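Local coordinates for protein putative pyridoxal phosphate-dependent transferase (Clostridium difficile, PDB 4DQ6) that is a putative pyridoxal phosphate-dependent transferase of the class I and II aminotransferase family and binds pyridoxal-5'-phosphate in a dimer, at residues I94-L105 and L261-R272; C49-L58 and C275-S284. All coordinates share one frame; numbering follows the deposited sequence.

Contact 1. Residues I94-L105 and L261-R272; sequences IYSPGVIPAISL and LDDAFTRIDIKR. With PLP (pyridoxal-5'-phosphate), chain C.
L105 on helix 99-105 meets F265 on helix 261-267; the two axes approach to 10.3 Å at 108°, while strand 94-96 runs 9.6 Å from the second helix at 40°. The strand is an edge of the mixed seven-stranded sheet of the fold-type I PLP-dependent enzymes, and G98 occupies the N-cap position of the helix that follows. L105 enters as a knob among L261, A264, F265 and R267. Its CD1 lies over one face of the F265 ring, 3.6 Å from the centroid, a CH-pi contact, and the ends of L105 and I268 meet head-on, CD1 to CD1. The opposite face takes Y95 O, and I94 CG2 comes within 3.7 Å of F265 CD2. With CG1 beside the backbone N (chi1 -65°), I94 sends CD1 on to the backbone of D262 and to L261 CB. P97 lies crosswise to I270, tightly, with CD of P97 3.4 Å from CG2 of I270. The N-terminus of helix 99-105 binds the cofactor: V99 N and I100 N give nearly straight hydrogen bonds to O1P and O2P of the PLP phosphate, and Y65 of the second subunit also bonds to PLP. Between the two segments no direct hydrogen bond forms; instead, water 1 donates to Y95 O at 2.8 Å and to I270 O at 2.9 Å.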
loop_
_atom_site.group_PDB
_atom_site.type_symbol
_atom_site.label_atom_id
_atom_site.label_comp_id
_atom_site.label_asym_id
_atom_site.label_seq_id
_atom_site.Cartn_x
_atom_site.Cartn_y
_atom_site.Cartn_z
ATOM N N ILE A 94 -5.442 9.070 10.354
ATOM C CA ILE A 94 -4.783 8.918 9.058
ATOM C C ILE A 94 -4.691 7.433 8.679
ATOM O O ILE A 94 -4.290 6.600 9.501
ATOM C CB ILE A 94 -3.369 9.567 9.025
ATOM C CG1 ILE A 94 -3.594 11.052 9.200
ATOM C CG2 ILE A 94 -2.607 9.223 7.743
ATOM C CD1 ILE A 94 -2.279 11.818 9.141
ATOM N N TYR A 95 -5.082 7.115 7.429
ATOM C CA TYR A 95 -4.925 5.766 6.859
ATOM C C TYR A 95 -3.447 5.457 6.634
ATOM O O TYR A 95 -2.718 6.302 6.094
ATOM C CB TYR A 95 -5.618 5.717 5.498
ATOM C CG TYR A 95 -5.199 4.544 4.645
ATOM C CD1 TYR A 95 -5.706 3.236 4.893
ATOM C CD2 TYR A 95 -4.286 4.685 3.615
ATOM C CE1 TYR A 95 -5.261 2.149 4.170
ATOM C CE2 TYR A 95 -3.832 3.581 2.898
ATOM C CZ TYR A 95 -4.322 2.328 3.162
ATOM O OH TYR A 95 -3.876 1.235 2.404
ATOM N N SER A 96 -3.035 4.218 6.878
ATOM C CA SER A 96 -1.741 3.722 6.456
ATOM C C SER A 96 -1.919 2.259 6.019
ATOM O O SER A 96 -2.729 1.546 6.655
ATOM C CB SER A 96 -0.749 3.845 7.581
ATOM O OG SER A 96 0.538 3.326 7.214
ATOM N N PRO A 97 -1.150 1.817 5.018
ATOM C CA PRO A 97 -1.287 0.367 4.666
ATOM C C PRO A 97 -0.793 -0.535 5.784
ATOM O O PRO A 97 -1.051 -1.721 5.795
ATOM C CB PRO A 97 -0.490 0.231 3.387
ATOM C CG PRO A 97 0.379 1.384 3.379
ATOM C CD PRO A 97 -0.297 2.528 4.064
ATOM N N GLY A 98 0.024 -0.016 6.660
ATOM C CA GLY A 98 0.586 -0.759 7.801
ATOM C C GLY A 98 1.124 0.116 8.910
ATOM O O GLY A 98 1.420 1.338 8.763
ATOM N N VAL A 99 1.318 -0.512 10.057
ATOM C CA VAL A 99 1.861 0.197 11.201
ATOM C C VAL A 99 3.273 0.619 10.951
ATOM O O VAL A 99 3.604 1.772 11.240
ATOM C CB VAL A 99 1.743 -0.670 12.465
ATOM C CG1 VAL A 99 2.549 -0.079 13.627
ATOM C CG2 VAL A 99 0.251 -0.805 12.822
ATOM N N ILE A 100 4.131 -0.263 10.468
ATOM C CA ILE A 100 5.537 0.132 10.341
ATOM C C ILE A 100 5.759 1.227 9.286
ATOM O O ILE A 100 6.506 2.177 9.501
ATOM C CB ILE A 100 6.426 -1.090 10.115
ATOM C CG1 ILE A 100 6.310 -1.995 11.343
ATOM C CG2 ILE A 100 7.877 -0.625 9.878
ATOM C CD1 ILE A 100 6.787 -1.403 12.655
ATOM N N PRO A 101 5.026 1.224 8.157
ATOM C CA PRO A 101 5.122 2.337 7.247
ATOM C C PRO A 101 4.827 3.680 7.910
ATOM O O PRO A 101 5.523 4.670 7.674
ATOM C CB PRO A 101 4.049 2.026 6.220
ATOM C CG PRO A 101 3.944 0.542 6.180
ATOM C CD PRO A 101 4.334 0.071 7.555
ATOM N N ALA A 102 3.754 3.735 8.712
ATOM C CA ALA A 102 3.397 4.959 9.456
ATOM C C ALA A 102 4.526 5.352 10.366
ATOM O O ALA A 102 4.902 6.539 10.416
ATOM C CB ALA A 102 2.050 4.800 10.220
ATOM N N ILE A 103 5.027 4.431 11.164
ATOM C CA ILE A 103 6.110 4.732 12.109
ATOM C C ILE A 103 7.346 5.234 11.386
ATOM O O ILE A 103 8.017 6.180 11.832
ATOM C CB ILE A 103 6.376 3.503 12.987
ATOM C CG1 ILE A 103 5.176 3.245 13.880
ATOM C CG2 ILE A 103 7.642 3.707 13.845
ATOM C CD1 ILE A 103 5.298 2.127 14.866
ATOM N N SER A 104 7.636 4.621 10.235
ATOM C CA SER A 104 8.809 5.008 9.459
ATOM C C SER A 104 8.647 6.452 8.986
ATOM O O SER A 104 9.591 7.253 9.109
ATOM C CB SER A 104 8.960 4.157 8.197
ATOM O OG SER A 104 10.155 4.438 7.510
ATOM N N LEU A 105 7.488 6.852 8.483
ATOM C CA LEU A 105 7.273 8.229 8.021
ATOM C C LEU A 105 7.345 9.182 9.245
ATOM O O LEU A 105 7.914 10.272 9.137
ATOM C CB LEU A 105 5.984 8.408 7.247
ATOM C CG LEU A 105 5.953 7.720 5.913
ATOM C CD1 LEU A 105 4.602 8.050 5.276
ATOM C CD2 LEU A 105 7.022 7.962 4.914
ATOM N N LEU A 261 2.400 14.046 9.098
ATOM C CA LEU A 261 2.200 12.700 8.575
ATOM C C LEU A 261 1.383 12.711 7.302
ATOM O O LEU A 261 1.670 11.990 6.371
ATOM C CB LEU A 261 1.551 11.782 9.607
ATOM C CG LEU A 261 1.466 10.302 9.194
ATOM C CD1 LEU A 261 2.851 9.816 8.784
ATOM C CD2 LEU A 261 0.954 9.465 10.350
ATOM N N ASP A 262 0.344 13.532 7.297
ATOM C CA ASP A 262 -0.450 13.701 6.100
ATOM C C ASP A 262 0.430 14.072 4.922
ATOM O O ASP A 262 0.292 13.483 3.833
ATOM C CB ASP A 262 -1.557 14.694 6.321
ATOM C CG ASP A 262 -2.728 14.533 5.327
ATOM O OD1 ASP A 262 -3.208 13.392 5.093
ATOM O OD2 ASP A 262 -3.178 15.581 4.867
ATOM N N ASP A 263 1.296 15.056 5.108
ATOM C CA ASP A 263 2.118 15.509 4.032
ATOM C C ASP A 263 3.177 14.461 3.618
ATOM O O ASP A 263 3.535 14.395 2.450
ATOM C CB ASP A 263 2.836 16.776 4.489
ATOM C CG ASP A 263 1.924 17.981 4.502
ATOM O OD1 ASP A 263 0.745 17.920 4.044
ATOM O OD2 ASP A 263 2.397 19.028 4.992
ATOM N N ALA A 264 3.659 13.647 4.579
ATOM C CA ALA A 264 4.560 12.514 4.244
ATOM C C ALA A 264 3.863 11.492 3.391
ATOM O O ALA A 264 4.418 11.011 2.391
ATOM C CB ALA A 264 5.133 11.876 5.499
ATOM N N PHE A 265 2.609 11.157 3.726
ATOM C CA PHE A 265 1.849 10.251 2.853
ATOM C C PHE A 265 1.593 10.851 1.494
ATOM O O PHE A 265 1.447 10.114 0.494
ATOM C CB PHE A 265 0.575 9.750 3.538
ATOM C CG PHE A 265 0.830 8.592 4.512
ATOM C CD1 PHE A 265 1.305 7.358 4.024
ATOM C CD2 PHE A 265 0.541 8.684 5.856
ATOM C CE1 PHE A 265 1.541 6.303 4.896
ATOM C CE2 PHE A 265 0.753 7.622 6.717
ATOM C CZ PHE A 265 1.234 6.414 6.221
ATOM N N THR A 266 1.379 12.165 1.425
ATOM C CA THR A 266 1.225 12.817 0.148
ATOM C C THR A 266 2.487 12.715 -0.687
ATOM O O THR A 266 2.447 12.410 -1.880
ATOM C CB THR A 266 0.826 14.303 0.333
ATOM O OG1 THR A 266 -0.510 14.338 0.887
ATOM C CG2 THR A 266 0.849 15.063 -1.033
ATOM N N ARG A 267 3.605 12.915 -0.014
ATOM C CA ARG A 267 4.910 12.809 -0.650
ATOM C C ARG A 267 5.143 11.450 -1.308
ATOM O O ARG A 267 5.635 11.424 -2.449
ATOM C CB ARG A 267 6.020 13.172 0.355
ATOM C CG ARG A 267 7.386 12.839 -0.166
ATOM C CD ARG A 267 8.499 13.206 0.799
ATOM N NE ARG A 267 8.338 12.754 2.201
ATOM C CZ ARG A 267 8.695 11.563 2.713
ATOM N NH1 ARG A 267 8.561 11.313 4.029
ATOM N NH2 ARG A 267 9.213 10.614 1.942
ATOM N N ILE A 268 4.743 10.366 -0.629
ATOM C CA ILE A 268 4.880 9.005 -1.220
ATOM C C ILE A 268 3.603 8.552 -1.919
ATOM O O ILE A 268 3.560 7.398 -2.409
ATOM C CB ILE A 268 5.398 7.962 -0.204
ATOM C CG1 ILE A 268 4.489 7.760 0.999
ATOM C CG2 ILE A 268 6.789 8.346 0.324
ATOM C CD1 ILE A 268 4.745 6.478 1.785
ATOM N N ASP A 269 2.587 9.417 -2.018
ATOM C CA ASP A 269 1.321 9.105 -2.704
ATOM C C ASP A 269 0.644 7.804 -2.233
ATOM O O ASP A 269 0.198 6.976 -3.038
ATOM C CB ASP A 269 1.457 9.122 -4.230
ATOM C CG ASP A 269 0.089 9.117 -4.911
ATOM O OD1 ASP A 269 -0.834 9.821 -4.381
ATOM O OD2 ASP A 269 -0.114 8.320 -5.894
ATOM N N ILE A 270 0.603 7.584 -0.921
ATOM C CA ILE A 270 -0.131 6.439 -0.354
ATOM C C ILE A 270 -1.263 7.056 0.460
ATOM O O ILE A 270 -1.048 7.514 1.603
ATOM C CB ILE A 270 0.814 5.528 0.455
ATOM C CG1 ILE A 270 1.770 4.810 -0.520
ATOM C CG2 ILE A 270 0.029 4.537 1.334
ATOM C CD1 ILE A 270 2.634 3.745 0.116
ATOM N N LYS A 271 -2.473 7.087 -0.121
ATOM C CA LYS A 271 -3.591 7.807 0.442
ATOM C C LYS A 271 -4.847 6.973 0.523
ATOM O O LYS A 271 -5.631 7.185 1.428
ATOM C CB LYS A 271 -3.942 9.044 -0.370
ATOM C CG LYS A 271 -2.776 9.974 -0.551
ATOM C CD LYS A 271 -2.285 10.614 0.755
ATOM C CE LYS A 271 -2.979 11.879 1.146
ATOM N NZ LYS A 271 -2.317 12.512 2.344
ATOM N N ARG A 272 -5.044 6.057 -0.442
ATOM C CA ARG A 272 -6.334 5.330 -0.522
ATOM C C ARG A 272 -6.246 3.910 0.003
ATOM O O ARG A 272 -5.256 3.205 -0.233
ATOM C CB ARG A 272 -6.835 5.288 -1.985
ATOM C CG ARG A 272 -7.047 6.608 -2.666
ATOM C CD ARG A 272 -7.748 6.514 -4.011
ATOM N NE ARG A 272 -7.996 7.836 -4.532
ATOM C CZ ARG A 272 -8.987 8.642 -4.156
ATOM N NH1 ARG A 272 -9.883 8.277 -3.252
ATOM N NH2 ARG A 272 -9.052 9.847 -4.676
HETATM N N1 PLP C . 3.391 -3.952 15.278
HETATM C C2 PLP C . 3.498 -5.067 16.072
HETATM C C2A PLP C . 3.876 -5.030 17.522
HETATM C C3 PLP C . 3.228 -6.384 15.539
HETATM O O3 PLP C . 3.353 -7.465 16.296
HETATM C C4 PLP C . 2.839 -6.506 14.143
HETATM C C4A PLP C . 2.599 -7.854 13.514
HETATM C C5 PLP C . 2.739 -5.277 13.371
HETATM C C6 PLP C . 3.033 -4.033 13.975
HETATM C C5A PLP C . 2.306 -5.386 11.943
HETATM O O4P PLP C . 2.813 -4.249 11.330
HETATM P P PLP C . 2.263 -3.954 9.835
HETATM O O1P PLP C . 0.906 -3.380 10.048
HETATM O O2P PLP C . 3.390 -2.967 9.329
HETATM O O3P PLP C . 2.192 -5.374 9.195
HETATM O O HOH W 1 -2.579 8.108 3.996
HETATM O O HOH W 2 -2.294 1.465 0.204
#

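Contact 2. Residues C49-L58 and C275-S284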
loop_
_atom_site.group_PDB
_atom_site.type_symbol
_atom_site.label_atom_id
_atom_site.label_comp_id
_atom_site.label_asym_id
_atom_site.label_seq_id
_atom_site.Cartn_x
_atom_site.Cartn_y
_atom_site.Cartn_z
ATOM N N CYS A 49 -18.833 -12.059 8.857
ATOM C CA CYS A 49 -19.193 -10.736 8.412
ATOM C C CYS A 49 -18.161 -10.104 7.463
ATOM O O CYS A 49 -18.488 -9.320 6.554
ATOM C CB CYS A 49 -19.428 -9.826 9.564
ATOM S SG CYS A 49 -18.008 -9.652 10.676
ATOM N N ILE A 50 -16.900 -10.424 7.724
ATOM C CA ILE A 50 -15.825 -9.914 6.842
ATOM C C ILE A 50 -15.888 -10.603 5.462
ATOM O O ILE A 50 -15.892 -9.935 4.435
ATOM C CB ILE A 50 -14.481 -10.145 7.473
ATOM C CG1 ILE A 50 -14.376 -9.316 8.741
ATOM C CG2 ILE A 50 -13.360 -9.848 6.457
ATOM C CD1 ILE A 50 -13.156 -9.732 9.570
ATOM N N ILE A 51 -16.070 -11.958 5.425
ATOM C CA ILE A 51 -16.165 -12.677 4.154
ATOM C C ILE A 51 -17.371 -12.132 3.367
ATOM O O ILE A 51 -17.259 -11.870 2.165
ATOM C CB ILE A 51 -16.254 -14.186 4.378
ATOM C CG1 ILE A 51 -15.016 -14.716 5.108
ATOM C CG2 ILE A 51 -16.435 -14.925 3.050
ATOM C CD1 ILE A 51 -15.244 -16.110 5.685
ATOM N N ASP A 52 -18.490 -11.881 4.049
ATOM C CA ASP A 52 -19.640 -11.468 3.292
ATOM C C ASP A 52 -19.496 -10.025 2.773
ATOM O O ASP A 52 -19.940 -9.693 1.684
ATOM C CB ASP A 52 -20.886 -11.617 4.112
ATOM C CG ASP A 52 -22.103 -11.848 3.233
ATOM O OD1 ASP A 52 -22.213 -12.922 2.526
ATOM O OD2 ASP A 52 -22.958 -10.966 3.241
ATOM N N SER A 53 -18.812 -9.163 3.522
ATOM C CA SER A 53 -18.534 -7.794 3.037
ATOM C C SER A 53 -17.656 -7.851 1.768
ATOM O O SER A 53 -17.844 -7.090 0.789
ATOM C CB SER A 53 -17.825 -6.902 4.109
ATOM O OG SER A 53 -16.388 -7.130 4.341
ATOM N N LEU A 54 -16.684 -8.744 1.805
ATOM C CA LEU A 54 -15.801 -8.923 0.647
ATOM C C LEU A 54 -16.598 -9.485 -0.529
ATOM O O LEU A 54 -16.393 -9.034 -1.636
ATOM C CB LEU A 54 -14.656 -9.858 0.993
ATOM C CG LEU A 54 -13.664 -9.400 2.048
ATOM C CD1 LEU A 54 -12.700 -10.564 2.386
ATOM C CD2 LEU A 54 -12.886 -8.157 1.578
ATOM N N LYS A 55 -17.547 -10.410 -0.304
ATOM C CA LYS A 55 -18.326 -10.947 -1.394
ATOM C C LYS A 55 -19.198 -9.901 -2.014
ATOM O O LYS A 55 -19.219 -9.789 -3.224
ATOM C CB LYS A 55 -19.195 -12.125 -0.933
ATOM C CG LYS A 55 -18.392 -13.334 -0.551
ATOM C CD LYS A 55 -19.394 -14.409 -0.129
ATOM C CE LYS A 55 -18.753 -15.714 0.289
ATOM N NZ LYS A 55 -19.800 -16.679 0.754
ATOM N N ASN A 56 -19.834 -9.074 -1.190
ATOM C CA ASN A 56 -20.694 -8.020 -1.681
ATOM C C ASN A 56 -19.897 -7.025 -2.528
ATOM O O ASN A 56 -20.310 -6.652 -3.606
ATOM C CB ASN A 56 -21.411 -7.334 -0.517
ATOM C CG ASN A 56 -22.248 -6.181 -0.966
ATOM O OD1 ASN A 56 -23.381 -6.363 -1.389
ATOM N ND2 ASN A 56 -21.663 -4.975 -0.938
ATOM N N ARG A 57 -18.706 -6.684 -2.041
ATOM C CA ARG A 57 -17.889 -5.749 -2.812
ATOM C C ARG A 57 -17.432 -6.378 -4.157
ATOM O O ARG A 57 -17.365 -5.738 -5.188
ATOM C CB ARG A 57 -16.697 -5.278 -1.995
ATOM C CG ARG A 57 -15.808 -4.199 -2.676
ATOM C CD ARG A 57 -16.567 -2.944 -3.068
ATOM N NE ARG A 57 -15.723 -2.025 -3.858
ATOM C CZ ARG A 57 -15.448 -2.204 -5.141
ATOM N NH1 ARG A 57 -15.966 -3.279 -5.823
ATOM N NH2 ARG A 57 -14.719 -1.316 -5.796
ATOM N N LEU A 58 -16.966 -7.616 -4.083
ATOM C CA LEU A 58 -16.511 -8.368 -5.267
ATOM C C LEU A 58 -17.602 -8.386 -6.326
ATOM O O LEU A 58 -17.333 -8.140 -7.506
ATOM C CB LEU A 58 -16.052 -9.763 -4.853
ATOM C CG LEU A 58 -15.323 -10.604 -5.925
ATOM C CD1 LEU A 58 -14.494 -11.695 -5.237
ATOM C CD2 LEU A 58 -16.298 -11.102 -6.944
ATOM N N CYS A 275 -9.873 -1.486 -2.415
ATOM C CA CYS A 275 -11.325 -1.553 -2.301
ATOM C C CYS A 275 -11.777 -2.583 -1.291
ATOM O O CYS A 275 -12.903 -2.470 -0.768
ATOM C CB CYS A 275 -11.960 -1.791 -3.643
ATOM S SG CYS A 275 -11.460 -3.232 -4.541
ATOM N N PHE A 276 -10.969 -3.606 -1.080
ATOM C CA PHE A 276 -11.366 -4.691 -0.179
ATOM C C PHE A 276 -11.064 -4.362 1.281
ATOM O O PHE A 276 -11.834 -4.663 2.180
ATOM C CB PHE A 276 -10.796 -6.013 -0.645
ATOM C CG PHE A 276 -11.424 -6.518 -1.910
ATOM C CD1 PHE A 276 -12.782 -6.853 -1.911
ATOM C CD2 PHE A 276 -10.730 -6.707 -3.118
ATOM C CE1 PHE A 276 -13.415 -7.354 -3.038
ATOM C CE2 PHE A 276 -11.384 -7.177 -4.290
ATOM C CZ PHE A 276 -12.753 -7.532 -4.216
ATOM N N SER A 277 -9.902 -3.799 1.544
ATOM C CA SER A 277 -9.595 -3.295 2.839
ATOM C C SER A 277 -10.665 -2.336 3.383
ATOM O O SER A 277 -11.031 -2.360 4.568
ATOM C CB SER A 277 -8.215 -2.574 2.721
ATOM O OG SER A 277 -7.955 -1.643 3.669
ATOM N N LEU A 278 -11.162 -1.468 2.504
ATOM C CA LEU A 278 -12.157 -0.486 2.915
ATOM C C LEU A 278 -13.371 -1.151 3.534
ATOM O O LEU A 278 -13.805 -0.806 4.651
ATOM C CB LEU A 278 -12.667 0.320 1.734
ATOM C CG LEU A 278 -13.522 1.502 2.145
ATOM C CD1 LEU A 278 -12.575 2.686 2.447
ATOM C CD2 LEU A 278 -14.497 1.895 1.034
ATOM N N VAL A 279 -13.904 -2.117 2.817
ATOM C CA VAL A 279 -15.152 -2.744 3.288
ATOM C C VAL A 279 -14.931 -3.707 4.436
ATOM O O VAL A 279 -15.771 -3.805 5.333
ATOM C CB VAL A 279 -15.974 -3.421 2.149
ATOM C CG1 VAL A 279 -16.359 -2.444 1.034
ATOM C CG2 VAL A 279 -15.295 -4.688 1.674
ATOM N N ALA A 280 -13.787 -4.401 4.439
ATOM C CA ALA A 280 -13.477 -5.353 5.524
ATOM C C ALA A 280 -13.252 -4.650 6.848
ATOM O O ALA A 280 -13.587 -5.188 7.900
ATOM C CB ALA A 280 -12.315 -6.265 5.168
ATOM N N THR A 281 -12.590 -3.494 6.831
ATOM C CA THR A 281 -12.297 -2.805 8.062
ATOM C C THR A 281 -13.586 -2.343 8.750
ATOM O O THR A 281 -13.841 -2.596 9.925
ATOM C CB THR A 281 -11.398 -1.592 7.748
ATOM O OG1 THR A 281 -10.138 -2.043 7.244
ATOM C CG2 THR A 281 -11.172 -0.736 9.013
ATOM N N GLU A 282 -14.504 -1.763 7.975
ATOM C CA GLU A 282 -15.742 -1.271 8.530
ATOM C C GLU A 282 -16.605 -2.447 9.005
ATOM O O GLU A 282 -17.183 -2.409 10.086
ATOM C CB GLU A 282 -16.472 -0.498 7.476
ATOM C CG GLU A 282 -17.798 0.019 7.962
ATOM C CD GLU A 282 -18.458 1.022 7.044
ATOM O OE1 GLU A 282 -17.775 1.834 6.375
ATOM O OE2 GLU A 282 -19.707 1.025 7.058
ATOM N N ALA A 283 -16.600 -3.529 8.225
ATOM C CA ALA A 283 -17.357 -4.713 8.620
ATOM C C ALA A 283 -16.821 -5.369 9.906
ATOM O O ALA A 283 -17.601 -5.834 10.712
ATOM C CB ALA A 283 -17.370 -5.749 7.493
ATOM N N SER A 284 -15.493 -5.471 10.006
ATOM C CA SER A 284 -14.864 -6.072 11.185
ATOM C C SER A 284 -15.243 -5.294 12.449
ATOM O O SER A 284 -15.661 -5.887 13.469
ATOM C CB SER A 284 -13.345 -6.183 11.028
ATOM O OG SER A 284 -12.633 -4.966 11.103
HETATM O O HOH W 3 -14.573 -0.489 -1.803
#
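The helices carrying I50 and A280 run roughly antiparallel, their axes 8.6 Å apart at 144°, and form a two-helix packing of this fold-type I PLP enzyme at the dimer interface. The CA atoms come nearest at I50 and A280, beside the small side chains of S53, A280 and A283, which is consistent with the close approach. S53 and A283 meet through their CB atoms, 3.6 Å apart. S53 OG, placed between its backbone N and carbonyl carbon (chi1 76°), turns back to donate to I50 O at 2.9 Å, on a lone pair in the carbonyl plane; that oxygen also accepts from L54 N. The serine thus presents a compact, internally bonded bump to V279, A280 and A283. I50 lays CG2 on A280 CB and extends CD1 to S284 CB, while F240 of helix 237-240 packs on both I50 and S284. One turn on, the CD2 branch of L54 fills the hollow between F276, V279 and A280, coming 3.7 Å from F276 CD1 as the two side chains pass at a slant. The F276 ring turns its edge to the 49-58 backbone: L54 O and L58 N lie near its plane at CE1, and L58 CB touches the same atom. The ring also meets F276 of the second subunit, with planes at about 40°. R57 bends at chi2 and runs crosswise to V279, bringing its guanidinium beside C275, whose SG stands toward the rim of one guanidinium face and also over a face of the F276 ring. I62 O takes a hydrogen bond from R57 NH2. At the guanidinium's edge, water 3 accepts from R57 NE at 2.8 Å and donates to C275 O.

How the contacts relate
The centres of the two contacts lie about 22 Å apart, and both segments of contact 1 fall between those of contact 2 along the chain: 49-58 comes first, then 94-105, 261-272 and 275-284. Helix 275-287 is the next helix after 255-267, and beyond this adjacency the contacts do not meet. Contact 1 includes the outermost strand of the mixed sheet, 93-96, and part of the PLP pocket, whereas contact 2 pairs two helices farther from the cofactor. The nearly continuous run 261-284 thus packs first on the sheet edge and the cofactor-binding helix start, then on helix 48-58, and both contacts reach the second subunit.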